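Side-chain contact in hybrid kinase (Caulobacter vibrioides, PDB 6QRL), which probably transfers a phosphoryl group from ATP to a protein histidine as a hybrid sensor kinase, its pseudo-receiver domain, the part described here, binding the second messenger cyclic di-GMP: residues 95-100 and 107-112. Numbering follows the deposited sequence.
Sequences GYLIKP and VAQVLQ. With C2E (9,9'-[(2R,3R,3aS,5S,7aR,9R,10R,10aS,12S,14aR)-3,5,10,12-tetrahydroxy-5,12-dioxidooctahydro-2H,7H-difuro[3,2-d:3',2'-j][1,3,7,9,2,8]tetraoxadiphosphacyclododecine-2,9-diyl]bis(2-amino-1,9-dihydro-6H-purin-6-one)), chain C.
Gln109 packs against the edge strand 95-98 through its aliphatic part: CG lies 3.8 Å from Leu97 CD2 and 3.7 Å from the carbonyl oxygen of Tyr96. Leu97 and Gln109 run side by side in opposing senses, and no hydrogen bond joins the two segments. The glutamine chain bends at chi2 (-57°), which lays the amide flat over one guanine of cyclic di-GMP, with OE1 3.7 Å from Gly95 CA. This buried patch is the close part of the contact; toward Ile98 and Pro100 strand and helix part, while Leu111 and Gln112 are exposed.

That guanine is layered between the Gln109 amide and the Tyr96 ring. Its N1 sits 3.5 Å above the phenol plane, over the ring centre, while Gln109 NE2 comes within 3.4 Å of N1. The base also reads the strand backbone: Tyr96 N donates to O6, and Tyr96 O accepts from N1 (2.7 Å, 165°) and from N2. At the ring edge Tyr96 OH donates to phosphate oxygen O2P over 2.7 Å. The second guanine gives N11 and N21 to Pro100 O; the peptide bond preceding Pro100 is cis.

The arrangement belongs to the receiver fold: the 107-111 part of helix 103-111 runs nearly antiparallel to strand 95-98, which pairs with strand 73-77, where Leu97 touches Val74 and Leu76, while Val110 reaches Val51 and Leu53 of strand 51-55.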
loop_
_atom_site.group_PDB
_atom_site.type_symbol
_atom_site.label_atom_id
_atom_site.label_comp_id
_atom_site.label_asym_id
_atom_site.label_seq_id
_atom_site.Cartn_x
_atom_site.Cartn_y
_atom_site.Cartn_z
ATOM N N GLY A 95 1.132 2.611 8.009
ATOM C CA GLY A 95 0.181 1.781 8.764
ATOM C C GLY A 95 0.061 0.408 8.124
ATOM O O GLY A 95 0.821 0.078 7.186
ATOM N N TYR A 96 -0.842 -0.383 8.658
ATOM C CA TYR A 96 -1.079 -1.779 8.232
ATOM C C TYR A 96 -2.590 -1.974 8.069
ATOM O O TYR A 96 -3.394 -1.199 8.633
ATOM C CB TYR A 96 -0.495 -2.756 9.249
ATOM C CG TYR A 96 -1.206 -2.772 10.575
ATOM C CD1 TYR A 96 -0.782 -1.975 11.624
ATOM C CD2 TYR A 96 -2.331 -3.572 10.761
ATOM C CE1 TYR A 96 -1.469 -1.952 12.830
ATOM C CE2 TYR A 96 -3.008 -3.588 11.965
ATOM C CZ TYR A 96 -2.567 -2.791 13.010
ATOM O OH TYR A 96 -3.260 -2.805 14.179
ATOM N N LEU A 97 -2.940 -2.995 7.304
ATOM C CA LEU A 97 -4.299 -3.541 7.142
ATOM C C LEU A 97 -4.185 -5.045 7.354
ATOM O O LEU A 97 -3.191 -5.629 6.855
ATOM C CB LEU A 97 -4.771 -3.205 5.727
ATOM C CG LEU A 97 -5.107 -1.738 5.504
ATOM C CD1 LEU A 97 -5.319 -1.428 4.031
ATOM C CD2 LEU A 97 -6.328 -1.377 6.328
ATOM N N ILE A 98 -5.155 -5.638 8.037
ATOM C CA ILE A 98 -5.220 -7.096 8.318
ATOM C C ILE A 98 -6.056 -7.749 7.217
ATOM O O ILE A 98 -7.176 -7.282 6.965
ATOM C CB ILE A 98 -5.808 -7.354 9.718
ATOM C CG1 ILE A 98 -4.979 -6.697 10.828
ATOM C CG2 ILE A 98 -6.003 -8.847 9.947
ATOM C CD1 ILE A 98 -3.554 -7.234 10.939
ATOM N N LYS A 99 -5.499 -8.784 6.578
ATOM C CA LYS A 99 -6.152 -9.664 5.578
ATOM C C LYS A 99 -7.025 -10.664 6.325
ATOM O O LYS A 99 -6.554 -11.283 7.268
ATOM C CB LYS A 99 -5.099 -10.375 4.724
ATOM C CG LYS A 99 -4.427 -9.498 3.682
ATOM C CD LYS A 99 -3.322 -10.217 2.876
ATOM C CE LYS A 99 -2.084 -10.569 3.683
ATOM N NZ LYS A 99 -1.152 -11.373 2.854
ATOM N N PRO A 100 -8.324 -10.840 5.980
ATOM C CA PRO A 100 -8.935 -10.216 4.799
ATOM C C PRO A 100 -9.380 -8.769 5.085
ATOM O O PRO A 100 -9.912 -8.564 6.152
ATOM C CB PRO A 100 -10.178 -11.113 4.570
ATOM C CG PRO A 100 -10.590 -11.559 5.986
ATOM C CD PRO A 100 -9.305 -11.591 6.802
ATOM N N VAL A 107 -10.183 2.382 3.593
ATOM C CA VAL A 107 -10.497 3.828 3.411
ATOM C C VAL A 107 -9.753 4.670 4.463
ATOM O O VAL A 107 -9.102 5.649 4.088
ATOM C CB VAL A 107 -12.023 4.049 3.464
ATOM C CG1 VAL A 107 -12.375 5.518 3.576
ATOM C CG2 VAL A 107 -12.698 3.410 2.247
ATOM N N ALA A 108 -9.853 4.332 5.747
ATOM C CA ALA A 108 -9.203 5.087 6.838
ATOM C C ALA A 108 -7.684 5.103 6.615
ATOM O O ALA A 108 -7.123 6.185 6.702
ATOM C CB ALA A 108 -9.573 4.505 8.183
ATOM N N GLN A 109 -7.026 3.977 6.283
ATOM C CA GLN A 109 -5.538 3.974 6.175
ATOM C C GLN A 109 -5.077 4.722 4.908
ATOM O O GLN A 109 -4.003 5.330 4.944
ATOM C CB GLN A 109 -4.986 2.559 6.236
ATOM C CG GLN A 109 -5.117 1.929 7.619
ATOM C CD GLN A 109 -4.452 2.731 8.709
ATOM O OE1 GLN A 109 -3.302 3.154 8.564
ATOM N NE2 GLN A 109 -5.177 2.950 9.805
ATOM N N VAL A 110 -5.866 4.715 3.839
ATOM C CA VAL A 110 -5.549 5.494 2.613
ATOM C C VAL A 110 -5.722 6.990 2.906
ATOM O O VAL A 110 -4.808 7.765 2.537
ATOM C CB VAL A 110 -6.416 5.018 1.436
ATOM C CG1 VAL A 110 -6.255 5.944 0.245
ATOM C CG2 VAL A 110 -6.076 3.568 1.062
ATOM N N LEU A 111 -6.820 7.388 3.559
ATOM C CA LEU A 111 -7.072 8.831 3.867
ATOM C C LEU A 111 -5.992 9.395 4.796
ATOM O O LEU A 111 -5.654 10.572 4.613
ATOM C CB LEU A 111 -8.455 9.025 4.496
ATOM C CG LEU A 111 -9.630 8.774 3.553
ATOM C CD1 LEU A 111 -10.943 9.246 4.181
ATOM C CD2 LEU A 111 -9.426 9.451 2.196
ATOM N N GLN A 112 -5.456 8.599 5.725
ATOM C CA GLN A 112 -4.530 9.074 6.788
ATOM C C GLN A 112 -3.070 8.812 6.417
ATOM O O GLN A 112 -2.218 9.106 7.257
ATOM C CB GLN A 112 -4.817 8.357 8.112
ATOM C CG GLN A 112 -6.226 8.597 8.650
ATOM C CD GLN A 112 -6.591 7.637 9.766
ATOM O OE1 GLN A 112 -5.751 6.893 10.292
ATOM N NE2 GLN A 112 -7.861 7.638 10.134
HETATM P P1 C2E C . -6.142 -3.894 15.748
HETATM O O2P C2E C . -5.491 -4.255 14.432
HETATM O O1P C2E C . -5.394 -4.111 17.029
HETATM O "O5'" C2E C . -6.393 -2.314 15.668
HETATM C "C5'" C2E C . -6.764 -1.623 16.862
HETATM C "C4'" C2E C . -6.926 -0.175 16.507
HETATM O "O4'" C2E C . -5.643 0.384 16.167
HETATM C "C3'" C2E C . -7.779 0.088 15.277
HETATM O "O3'" C2E C . -9.147 0.038 15.720
HETATM C "C2'" C2E C . -7.262 1.464 14.802
HETATM O "O2'" C2E C . -8.117 2.516 15.197
HETATM C "C1'" C2E C . -5.873 1.574 15.446
HETATM N N9 C2E C . -4.746 1.699 14.522
HETATM C C8 C2E C . -3.590 2.401 14.770
HETATM N N7 C2E C . -2.703 2.283 13.810
HETATM C C5 C2E C . -3.296 1.436 12.885
HETATM C C6 C2E C . -2.809 0.953 11.649
HETATM O O6 C2E C . -1.709 1.147 11.128
HETATM N N1 C2E C . -3.727 0.107 11.028
HETATM C C2 C2E C . -4.969 -0.221 11.518
HETATM N N2 C2E C . -5.705 -1.058 10.768
HETATM N N3 C2E C . -5.437 0.233 12.683
HETATM C C4 C2E C . -4.554 1.056 13.312
HETATM P P11 C2E C . -10.210 -0.547 14.670
HETATM O O21 C2E C . -9.867 0.089 13.356
HETATM O O11 C2E C . -11.583 -0.360 15.247
HETATM O O5A C2E C . -9.927 -2.123 14.631
HETATM C C5A C2E C . -10.355 -2.999 15.716
HETATM C C4A C2E C . -9.943 -4.415 15.397
HETATM O O4A C2E C . -10.779 -4.932 14.333
HETATM C C3A C2E C . -8.522 -4.600 14.875
HETATM O O3A C2E C . -7.594 -4.578 15.969
HETATM C C2A C2E C . -8.641 -5.939 14.151
HETATM O O2A C2E C . -8.650 -7.111 14.926
HETATM C C1A C2E C . -10.030 -5.823 13.523
HETATM N N91 C2E C . -9.944 -5.282 12.179
HETATM C C81 C2E C . -9.871 -3.948 11.871
HETATM N N71 C2E C . -9.733 -3.718 10.587
HETATM C C51 C2E C . -9.707 -4.986 10.024
HETATM C C61 C2E C . -9.590 -5.358 8.667
HETATM O O61 C2E C . -9.403 -4.617 7.691
HETATM N N11 C2E C . -9.629 -6.748 8.524
HETATM C C21 C2E C . -9.775 -7.656 9.547
HETATM N N21 C2E C . -9.815 -8.946 9.177
HETATM N N31 C2E C . -9.859 -7.312 10.829
HETATM C C41 C2E C . -9.837 -5.967 10.994
#